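Side-chain contacts in capsular polysaccharide export system protein KpsC (Thermosulfurimonas dismutans, PDB 6MGB), which probably adds Kdo sugars in beta linkage in building the glycolipid anchor of bacterial capsules, and binds cytidine monophosphate: residues W49-K52 with A58-K61; G97-A102 with L298-Y303; E196-V201 with S237-I242. All coordinates share one frame; numbering follows the deposited sequence.

Contact 1: W49-K52 with A58-K61; sequences WGYK and AMQK
Met59 reaches from its helix to the turn at Gly50 and Tyr51 and meets both most closely with its methyl CE. The turn is a type II' beta turn from Trp49 to Lys52. Gly50 holds its second position with positive phi (66°). The tight part is small. Met59 CE lies over one face of the Tyr51 ring, 3.9 Å from the centroid and 19° off the ring normal. This is a CH-pi contact, offset toward the rim, and the nearest ring atom is Tyr51 CE2, 3.8 Å from Met59 CE. Met59 CE also meets Gly50 O at 3.4 Å. The chain of Met59 is extended beyond CG (chi2 173°), which carries CE across to the ring. The two side chains cross at about a right angle. Met59 SD stands further back, 5.0 Å from the Tyr51 centroid and oblique to the ring, in a looser Met-aromatic contact. The contact is at the surface: Met59 and Tyr51 are partly exposed, and Lys52, at the N-cap of the helix, is exposed. Tyr51 O accepts a hydrogen bond from Arg56 NE, a second tie between turn and helix. The turn thus joins the end of strand 45-49 to helix 53-65. Trp49 packs on Leu72 and Asp74 of the neighbouring strand 69-74, and Met59 reaches Tyr69 of that strand.

Contact 2: G97-A102 with L298-Y303; sequences GIYYDA and LLYPRY
Tyr99 and Tyr300 are the backbone positions closest across the contact, with CA atoms 9.4 Å apart. Tyr99 sits in a type I beta turn from Ile98 to Asp101, closed by Asp101 N to Ile98 O at 2.9 Å. The family belongs to the GT-B clan, whose enzymes have two Rossmann-like domains with the active site in the cleft between them. Segment 298-303 runs from the end of helix 289-299 into strand 302-305, where the chain has come back to the sheet that also holds strand 90-94. Both tyrosine side chains set out toward the other segment and bridge the gap.

Tyr300 does the reaching. Its CG is anti to the backbone N (chi1 -178°), and the ring comes end-on at the turn. Tyr300 CE2 meets Tyr99 CB at 3.8 Å. The two side chains cross at about a right angle. The backbone sets the direction of Tyr99 CB, and chi1 (62°) then places the ring with CD1 near Tyr300. One face of the Tyr99 ring takes Tyr100 CD2, and Phe76 makes an edge-to-face pair with it. Ile98 CG2 lies over the centre of the Tyr100 ring, so the turn is also packed within itself. The Tyr99 side chain lies about 6 Å from bound CMP and about 5 Å from that of Gln248, which places the turn beside the nucleotide site.

The buried hydroxyl of Tyr300 is satisfied by Asp94 OD2, while Asp94 OD1 takes the N-H of Gly97. Asp94 thus ties both segments to the end of strand 90-94. Tyr300 OH lies in the plane of the Tyr99 ring at its edge, 3.7 Å from Tyr99 CD1. Ile98 CD1 also lies 3.7 Å from Tyr300 OH.

Contact 3: E196-V201 with S237-I242; sequences EIYVKV and SHFDRI. With C5P (cytidine-5'-monophosphate), chain D.
Phe239 points the edge of its ring, led by CE1 and CZ, toward the face of Tyr198 in an offset edge-to-face pair. The centroids are 5.7 Å apart and the planes stand at 71°. The closest atoms are Tyr198 CD1 and Phe239 CE1, at 3.7 Å. Tyr198 CG lies in the plane of the Phe239 ring, at its edge. Phe152 joins the group, edge-to-face with Tyr198 and steeply inclined to Phe239. Tyr198 and Phe239 each leave the backbone heading for the opposite segment. The contact is buried and apolar.

Two residues on from Tyr198, Lys200 binds the base of the bound CMP. Its chain bends at chi2 (50°) and again at chi4. Bent in this way, Lys200 NZ donates a hydrogen bond to the cytosine N3 at 3.2 Å and a weak one to O2 of the same base. Lys200 NZ also gives a bond to Val201 O at 2.9 Å, which helps to fix the ammonium group. The backbone takes part too: CMP N4 donates to Lys200 O at 2.7 Å, a bent and weak bond. Other grips on the nucleotide come from Asp163, His202, Ser247, Gln248 and Glu252. With an alanine here, the cytosine N3 is likely to lose this donor and Val201 O its ammonium partner.

Segment 196-201 lies on strand 196-200, and Phe239 just precedes strand 241-244 of the same parallel sheet. Strand 158-162 runs between these two strands, so the rings of Tyr198 and Phe239 meet across one intervening strand. Phe239 rests on Arg158 and Leu160 of that middle strand, while Tyr198 also packs against Lys224 and Ile226 of the edge strand 224-226. Lys200 packs on Leu235 of helix 232-236.

From the N terminus, contact 1 closes first, over a short span that is the start of helix 53-65, just after strand 45-49. Contact 2 opens later, after strand 90-94, and closes after 195 intervening residues, where helix 289-299 leads into strand 302-305. Contact 3 opens and closes within that long span, and none of the three cross. Contacts 1 and 2 belong to the part built on the mixed sheet, and they touch: Tyr51 CE1 lies 3.4 Å from Tyr100 OH. Contact 3 belongs to the second, parallel sheet, on the opposite side of the chain's centre from contact 1. Tyr99 of contact 2 lies near the bound CMP and Lys200 of contact 3 at it, so the regions of the two sheets meet there.

Contact 1: W49-K52 with A58-K61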
loop_
_atom_site.group_PDB
_atom_site.type_symbol
_atom_site.label_atom_id
_atom_site.label_comp_id
_atom_site.label_asym_id
_atom_site.label_seq_id
_atom_site.Cartn_x
_atom_site.Cartn_y
_atom_site.Cartn_z
ATOM N N TRP A 49 -4.778 14.516 1.811
ATOM C CA TRP A 49 -4.590 13.339 0.969
ATOM C C TRP A 49 -3.223 13.415 0.304
ATOM O O TRP A 49 -3.003 14.248 -0.581
ATOM C CB TRP A 49 -5.694 13.242 -0.081
ATOM C CG TRP A 49 -5.726 11.927 -0.789
ATOM C CD1 TRP A 49 -4.899 11.512 -1.790
ATOM C CD2 TRP A 49 -6.638 10.850 -0.549
ATOM N NE1 TRP A 49 -5.237 10.241 -2.188
ATOM C CE2 TRP A 49 -6.304 9.812 -1.441
ATOM C CE3 TRP A 49 -7.705 10.662 0.335
ATOM C CZ2 TRP A 49 -6.998 8.605 -1.476
ATOM C CZ3 TRP A 49 -8.394 9.462 0.298
ATOM C CH2 TRP A 49 -8.037 8.449 -0.601
ATOM N N GLY A 50 -2.313 12.538 0.719
ATOM C CA GLY A 50 -1.000 12.505 0.110
ATOM C C GLY A 50 -0.213 13.773 0.391
ATOM O O GLY A 50 -0.315 14.387 1.458
ATOM N N TYR A 51 0.591 14.171 -0.596
ATOM C CA TYR A 51 1.468 15.329 -0.470
ATOM C C TYR A 51 1.223 16.359 -1.565
ATOM O O TYR A 51 2.122 17.137 -1.896
ATOM C CB TYR A 51 2.926 14.871 -0.456
ATOM C CG TYR A 51 3.287 14.212 0.851
ATOM C CD1 TYR A 51 2.863 12.920 1.138
ATOM C CD2 TYR A 51 4.024 14.888 1.813
ATOM C CE1 TYR A 51 3.177 12.315 2.337
ATOM C CE2 TYR A 51 4.345 14.290 3.018
ATOM C CZ TYR A 51 3.916 13.004 3.274
ATOM O OH TYR A 51 4.227 12.398 4.470
ATOM N N LYS A 52 0.018 16.380 -2.129
ATOM C CA LYS A 52 -0.367 17.430 -3.052
ATOM C C LYS A 52 -0.388 18.779 -2.333
ATOM O O LYS A 52 -0.252 18.869 -1.109
ATOM C CB LYS A 52 -1.739 17.127 -3.657
ATOM C CG LYS A 52 -2.853 17.001 -2.625
ATOM C CD LYS A 52 -4.217 16.824 -3.275
ATOM C CE LYS A 52 -4.303 15.530 -4.068
ATOM N NZ LYS A 52 -5.674 15.298 -4.601
ATOM N N ALA A 58 -2.885 21.609 4.595
ATOM C CA ALA A 58 -3.545 21.033 5.762
ATOM C C ALA A 58 -2.531 20.669 6.839
ATOM O O ALA A 58 -2.758 20.925 8.028
ATOM C CB ALA A 58 -4.355 19.806 5.346
ATOM N N MET A 59 -1.406 20.065 6.445
ATOM C CA MET A 59 -0.348 19.774 7.407
ATOM C C MET A 59 0.117 21.044 8.105
ATOM O O MET A 59 0.332 21.052 9.322
ATOM C CB MET A 59 0.832 19.101 6.708
ATOM C CG MET A 59 0.508 17.783 6.037
ATOM S SD MET A 59 1.900 17.173 5.068
ATOM C CE MET A 59 1.120 15.843 4.154
ATOM N N GLN A 60 0.285 22.125 7.342
ATOM C CA GLN A 60 0.728 23.391 7.917
ATOM C C GLN A 60 -0.283 23.923 8.924
ATOM O O GLN A 60 0.097 24.435 9.983
ATOM C CB GLN A 60 0.980 24.399 6.790
ATOM C CG GLN A 60 0.644 25.853 7.097
ATOM C CD GLN A 60 1.511 26.448 8.182
ATOM O OE1 GLN A 60 2.355 25.768 8.766
ATOM N NE2 GLN A 60 1.316 27.735 8.450
ATOM N N LYS A 61 -1.577 23.811 8.612
ATOM C CA LYS A 61 -2.599 24.277 9.545
ATOM C C LYS A 61 -2.622 23.426 10.808
ATOM O O LYS A 61 -2.752 23.959 11.916
ATOM C CB LYS A 61 -3.968 24.284 8.865
ATOM C CG LYS A 61 -4.103 25.307 7.737
ATOM C CD LYS A 61 -3.757 26.718 8.196
ATOM C CE LYS A 61 -3.948 27.738 7.090
ATOM N NZ LYS A 61 -3.175 28.979 7.375
#

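Contact 2: G97-A102 with L298-Y303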
loop_
_atom_site.group_PDB
_atom_site.type_symbol
_atom_site.label_atom_id
_atom_site.label_comp_id
_atom_site.label_asym_id
_atom_site.label_seq_id
_atom_site.Cartn_x
_atom_site.Cartn_y
_atom_site.Cartn_z
ATOM N N GLY A 97 1.557 9.374 11.386
ATOM C CA GLY A 97 2.300 9.695 10.185
ATOM C C GLY A 97 1.599 9.112 8.978
ATOM O O GLY A 97 0.408 9.368 8.772
ATOM N N ILE A 98 2.313 8.327 8.172
ATOM C CA ILE A 98 1.680 7.538 7.121
ATOM C C ILE A 98 2.588 6.361 6.799
ATOM O O ILE A 98 3.813 6.447 6.909
ATOM C CB ILE A 98 1.363 8.388 5.867
ATOM C CG1 ILE A 98 0.404 7.639 4.933
ATOM C CG2 ILE A 98 2.640 8.773 5.124
ATOM C CD1 ILE A 98 -0.943 7.289 5.563
ATOM N N TYR A 99 1.969 5.249 6.388
ATOM C CA TYR A 99 2.666 3.966 6.390
ATOM C C TYR A 99 3.907 3.984 5.504
ATOM O O TYR A 99 4.913 3.346 5.834
ATOM C CB TYR A 99 1.719 2.848 5.950
ATOM C CG TYR A 99 1.187 2.987 4.538
ATOM C CD1 TYR A 99 0.006 3.668 4.286
ATOM C CD2 TYR A 99 1.861 2.428 3.459
ATOM C CE1 TYR A 99 -0.487 3.796 2.999
ATOM C CE2 TYR A 99 1.376 2.549 2.169
ATOM C CZ TYR A 99 0.202 3.234 1.946
ATOM O OH TYR A 99 -0.285 3.359 0.664
ATOM N N TYR A 100 3.860 4.686 4.373
ATOM C CA TYR A 100 4.981 4.656 3.443
ATOM C C TYR A 100 6.064 5.673 3.783
ATOM O O TYR A 100 7.095 5.700 3.106
ATOM C CB TYR A 100 4.502 4.872 1.999
ATOM C CG TYR A 100 3.716 6.142 1.746
ATOM C CD1 TYR A 100 4.359 7.358 1.561
ATOM C CD2 TYR A 100 2.330 6.116 1.665
ATOM C CE1 TYR A 100 3.643 8.514 1.319
ATOM C CE2 TYR A 100 1.606 7.267 1.422
ATOM C CZ TYR A 100 2.267 8.463 1.250
ATOM O OH TYR A 100 1.550 9.613 1.006
ATOM N N ASP A 101 5.868 6.490 4.815
ATOM C CA ASP A 101 6.859 7.488 5.215
ATOM C C ASP A 101 7.759 6.880 6.286
ATOM O O ASP A 101 7.406 6.845 7.468
ATOM C CB ASP A 101 6.175 8.756 5.713
ATOM C CG ASP A 101 7.165 9.821 6.146
ATOM O OD1 ASP A 101 8.386 9.572 6.078
ATOM O OD2 ASP A 101 6.722 10.912 6.559
ATOM N N ALA A 102 8.934 6.409 5.871
ATOM C CA ALA A 102 9.891 5.790 6.781
ATOM C C ALA A 102 10.729 6.800 7.559
ATOM O O ALA A 102 11.537 6.386 8.400
ATOM C CB ALA A 102 10.824 4.858 6.003
ATOM N N LEU A 298 -5.604 -6.000 8.770
ATOM C CA LEU A 298 -6.798 -6.112 9.605
ATOM C C LEU A 298 -7.004 -4.892 10.503
ATOM O O LEU A 298 -8.103 -4.330 10.543
ATOM C CB LEU A 298 -6.734 -7.386 10.453
ATOM C CG LEU A 298 -7.365 -8.632 9.828
ATOM C CD1 LEU A 298 -6.519 -9.158 8.679
ATOM C CD2 LEU A 298 -7.579 -9.711 10.879
ATOM N N LEU A 299 -5.965 -4.469 11.224
ATOM C CA LEU A 299 -6.109 -3.411 12.221
ATOM C C LEU A 299 -5.961 -2.010 11.640
ATOM O O LEU A 299 -6.706 -1.099 12.021
ATOM C CB LEU A 299 -5.075 -3.595 13.332
ATOM C CG LEU A 299 -5.069 -4.936 14.072
ATOM C CD1 LEU A 299 -4.104 -4.875 15.248
ATOM C CD2 LEU A 299 -6.464 -5.322 14.541
ATOM N N TYR A 300 -5.002 -1.816 10.730
ATOM C CA TYR A 300 -4.627 -0.462 10.326
ATOM C C TYR A 300 -5.696 0.197 9.463
ATOM O O TYR A 300 -6.099 1.330 9.778
ATOM C CB TYR A 300 -3.256 -0.513 9.640
ATOM C CG TYR A 300 -2.655 0.797 9.181
ATOM C CD1 TYR A 300 -2.444 1.854 10.061
ATOM C CD2 TYR A 300 -2.238 0.951 7.863
ATOM C CE1 TYR A 300 -1.868 3.038 9.627
ATOM C CE2 TYR A 300 -1.665 2.122 7.423
ATOM C CZ TYR A 300 -1.480 3.163 8.306
ATOM O OH TYR A 300 -0.900 4.330 7.859
ATOM N N PRO A 301 -6.208 -0.426 8.405
ATOM C CA PRO A 301 -7.208 0.245 7.570
ATOM C C PRO A 301 -8.586 0.238 8.214
ATOM O O PRO A 301 -8.894 -0.570 9.091
ATOM C CB PRO A 301 -7.210 -0.583 6.276
ATOM C CG PRO A 301 -6.070 -1.571 6.411
ATOM C CD PRO A 301 -5.896 -1.762 7.877
ATOM N N ARG A 302 -9.422 1.164 7.749
ATOM C CA ARG A 302 -10.824 1.229 8.148
ATOM C C ARG A 302 -11.682 0.712 7.002
ATOM O O ARG A 302 -11.651 1.266 5.897
ATOM C CB ARG A 302 -11.225 2.655 8.521
ATOM C CG ARG A 302 -10.320 3.278 9.562
ATOM C CD ARG A 302 -10.890 4.570 10.106
ATOM N NE ARG A 302 -10.027 5.138 11.136
ATOM C CZ ARG A 302 -10.324 6.215 11.855
ATOM N NH1 ARG A 302 -11.472 6.852 11.663
ATOM N NH2 ARG A 302 -9.471 6.653 12.770
ATOM N N TYR A 303 -12.440 -0.345 7.265
ATOM C CA TYR A 303 -13.258 -0.991 6.253
ATOM C C TYR A 303 -14.721 -0.600 6.403
ATOM O O TYR A 303 -15.223 -0.406 7.513
ATOM C CB TYR A 303 -13.137 -2.516 6.346
ATOM C CG TYR A 303 -11.776 -3.047 5.972
ATOM C CD1 TYR A 303 -11.480 -3.375 4.659
ATOM C CD2 TYR A 303 -10.787 -3.225 6.931
ATOM C CE1 TYR A 303 -10.237 -3.856 4.302
ATOM C CE2 TYR A 303 -9.542 -3.712 6.588
ATOM C CZ TYR A 303 -9.272 -4.024 5.270
ATOM O OH TYR A 303 -8.035 -4.508 4.917
#

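Contact 3: E196-V201 with S237-I242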
loop_
_atom_site.group_PDB
_atom_site.type_symbol
_atom_site.label_atom_id
_atom_site.label_comp_id
_atom_site.label_asym_id
_atom_site.label_seq_id
_atom_site.Cartn_x
_atom_site.Cartn_y
_atom_site.Cartn_z
ATOM N N GLU A 196 16.326 -15.501 -16.462
ATOM C CA GLU A 196 15.575 -14.551 -17.267
ATOM C C GLU A 196 15.089 -13.413 -16.380
ATOM O O GLU A 196 14.734 -13.626 -15.218
ATOM C CB GLU A 196 14.386 -15.235 -17.940
ATOM C CG GLU A 196 14.776 -16.358 -18.889
ATOM C CD GLU A 196 13.602 -16.880 -19.694
ATOM O OE1 GLU A 196 12.512 -17.063 -19.113
ATOM O OE2 GLU A 196 13.769 -17.102 -20.912
ATOM N N ILE A 197 15.077 -12.203 -16.929
ATOM C CA ILE A 197 14.715 -11.003 -16.183
ATOM C C ILE A 197 13.383 -10.498 -16.719
ATOM O O ILE A 197 13.260 -10.200 -17.914
ATOM C CB ILE A 197 15.798 -9.919 -16.289
ATOM C CG1 ILE A 197 17.157 -10.467 -15.833
ATOM C CG2 ILE A 197 15.405 -8.692 -15.474
ATOM C CD1 ILE A 197 17.163 -11.067 -14.438
ATOM N N TYR A 198 12.391 -10.404 -15.838
ATOM C CA TYR A 198 11.087 -9.851 -16.172
ATOM C C TYR A 198 10.844 -8.573 -15.382
ATOM O O TYR A 198 11.181 -8.489 -14.197
ATOM C CB TYR A 198 9.969 -10.855 -15.882
ATOM C CG TYR A 198 9.960 -12.053 -16.803
ATOM C CD1 TYR A 198 10.764 -13.155 -16.548
ATOM C CD2 TYR A 198 9.138 -12.086 -17.922
ATOM C CE1 TYR A 198 10.756 -14.253 -17.386
ATOM C CE2 TYR A 198 9.124 -13.180 -18.765
ATOM C CZ TYR A 198 9.933 -14.262 -18.491
ATOM O OH TYR A 198 9.927 -15.355 -19.328
ATOM N N VAL A 199 10.258 -7.583 -16.051
ATOM C CA VAL A 199 9.863 -6.319 -15.438
ATOM C C VAL A 199 8.358 -6.174 -15.600
ATOM O O VAL A 199 7.842 -6.249 -16.722
ATOM C CB VAL A 199 10.596 -5.124 -16.077
ATOM C CG1 VAL A 199 10.069 -3.803 -15.522
ATOM C CG2 VAL A 199 12.095 -5.234 -15.857
ATOM N N LYS A 200 7.658 -5.956 -14.490
ATOM C CA LYS A 200 6.210 -5.778 -14.506
ATOM C C LYS A 200 5.905 -4.287 -14.421
ATOM O O LYS A 200 6.198 -3.641 -13.409
ATOM C CB LYS A 200 5.543 -6.542 -13.365
ATOM C CG LYS A 200 4.033 -6.323 -13.267
ATOM C CD LYS A 200 3.348 -6.521 -14.616
ATOM C CE LYS A 200 1.834 -6.541 -14.497
ATOM N NZ LYS A 200 1.303 -5.356 -13.771
ATOM N N VAL A 201 5.315 -3.746 -15.488
ATOM C CA VAL A 201 4.929 -2.343 -15.508
ATOM C C VAL A 201 3.689 -2.137 -14.647
ATOM O O VAL A 201 2.809 -3.004 -14.559
ATOM C CB VAL A 201 4.688 -1.880 -16.957
ATOM C CG1 VAL A 201 4.156 -0.455 -16.997
ATOM C CG2 VAL A 201 5.976 -1.988 -17.767
ATOM N N SER A 237 3.059 -15.882 -8.542
ATOM C CA SER A 237 3.181 -17.310 -8.274
ATOM C C SER A 237 4.224 -17.983 -9.157
ATOM O O SER A 237 4.665 -19.093 -8.840
ATOM C CB SER A 237 1.831 -18.001 -8.467
ATOM O OG SER A 237 1.501 -18.101 -9.841
ATOM N N HIS A 238 4.625 -17.346 -10.256
ATOM C CA HIS A 238 5.573 -17.933 -11.194
ATOM C C HIS A 238 7.018 -17.569 -10.887
ATOM O O HIS A 238 7.909 -17.906 -11.674
ATOM C CB HIS A 238 5.230 -17.502 -12.619
ATOM C CG HIS A 238 3.923 -18.038 -13.110
ATOM N ND1 HIS A 238 3.813 -19.250 -13.758
ATOM C CD2 HIS A 238 2.670 -17.531 -13.046
ATOM C CE1 HIS A 238 2.549 -19.466 -14.073
ATOM N NE2 HIS A 238 1.834 -18.438 -13.651
ATOM N N PHE A 239 7.271 -16.891 -9.771
ATOM C CA PHE A 239 8.616 -16.502 -9.385
ATOM C C PHE A 239 8.862 -16.902 -7.937
ATOM O O PHE A 239 7.929 -17.068 -7.148
ATOM C CB PHE A 239 8.840 -14.990 -9.553
ATOM C CG PHE A 239 8.647 -14.499 -10.960
ATOM C CD1 PHE A 239 9.726 -14.381 -11.822
ATOM C CD2 PHE A 239 7.387 -14.153 -11.421
ATOM C CE1 PHE A 239 9.551 -13.929 -13.117
ATOM C CE2 PHE A 239 7.205 -13.702 -12.715
ATOM C CZ PHE A 239 8.289 -13.591 -13.564
ATOM N N ASP A 240 10.138 -17.070 -7.603
ATOM C CA ASP A 240 10.563 -17.257 -6.222
ATOM C C ASP A 240 11.191 -16.011 -5.621
ATOM O O ASP A 240 11.124 -15.823 -4.402
ATOM C CB ASP A 240 11.569 -18.407 -6.124
ATOM C CG ASP A 240 10.977 -19.739 -6.539
ATOM O OD1 ASP A 240 9.766 -19.947 -6.319
ATOM O OD2 ASP A 240 11.724 -20.578 -7.084
ATOM N N ARG A 241 11.789 -15.155 -6.450
ATOM C CA ARG A 241 12.554 -14.004 -5.990
ATOM C C ARG A 241 12.020 -12.745 -6.656
ATOM O O ARG A 241 11.931 -12.681 -7.887
ATOM C CB ARG A 241 14.041 -14.195 -6.306
ATOM C CG ARG A 241 14.921 -13.011 -5.970
ATOM C CD ARG A 241 16.386 -13.361 -6.167
ATOM N NE ARG A 241 16.897 -14.221 -5.103
ATOM C CZ ARG A 241 18.108 -14.768 -5.096
ATOM N NH1 ARG A 241 18.944 -14.555 -6.103
ATOM N NH2 ARG A 241 18.485 -15.533 -4.081
ATOM N N ILE A 242 11.676 -11.746 -5.844
ATOM C CA ILE A 242 11.074 -10.505 -6.317
ATOM C C ILE A 242 11.975 -9.342 -5.927
ATOM O O ILE A 242 12.538 -9.323 -4.827
ATOM C CB ILE A 242 9.658 -10.304 -5.736
ATOM C CG1 ILE A 242 8.819 -11.577 -5.884
ATOM C CG2 ILE A 242 8.963 -9.131 -6.409
ATOM C CD1 ILE A 242 8.666 -12.070 -7.308
HETATM O O3P C5P D . 2.405 0.485 -4.259
HETATM P P C5P D . 2.065 0.502 -5.732
HETATM O O1P C5P D . 3.355 0.379 -6.536
HETATM O O2P C5P D . 1.264 1.670 -6.274
HETATM O "O5'" C5P D . 1.231 -0.826 -5.992
HETATM C "C5'" C5P D . -0.169 -0.881 -5.763
HETATM C "C4'" C5P D . -0.730 -2.207 -6.211
HETATM O "O4'" C5P D . -0.748 -2.248 -7.661
HETATM C "C3'" C5P D . 0.087 -3.428 -5.812
HETATM O "O3'" C5P D . -0.209 -3.878 -4.501
HETATM C "C2'" C5P D . -0.266 -4.444 -6.892
HETATM O "O2'" C5P D . -1.505 -5.080 -6.615
HETATM C "C1'" C5P D . -0.433 -3.546 -8.118
HETATM N N1 C5P D . 0.810 -3.468 -8.923
HETATM C C2 C5P D . 0.955 -4.278 -10.175
HETATM N N3 C5P D . 2.221 -4.190 -10.984
HETATM C C4 C5P D . 3.311 -3.315 -10.561
HETATM C C5 C5P D . 3.166 -2.509 -9.315
HETATM C C6 C5P D . 1.900 -2.598 -8.508
HETATM O O2 C5P D . 0.076 -4.987 -10.523
HETATM N N4 C5P D . 4.540 -3.231 -11.344
#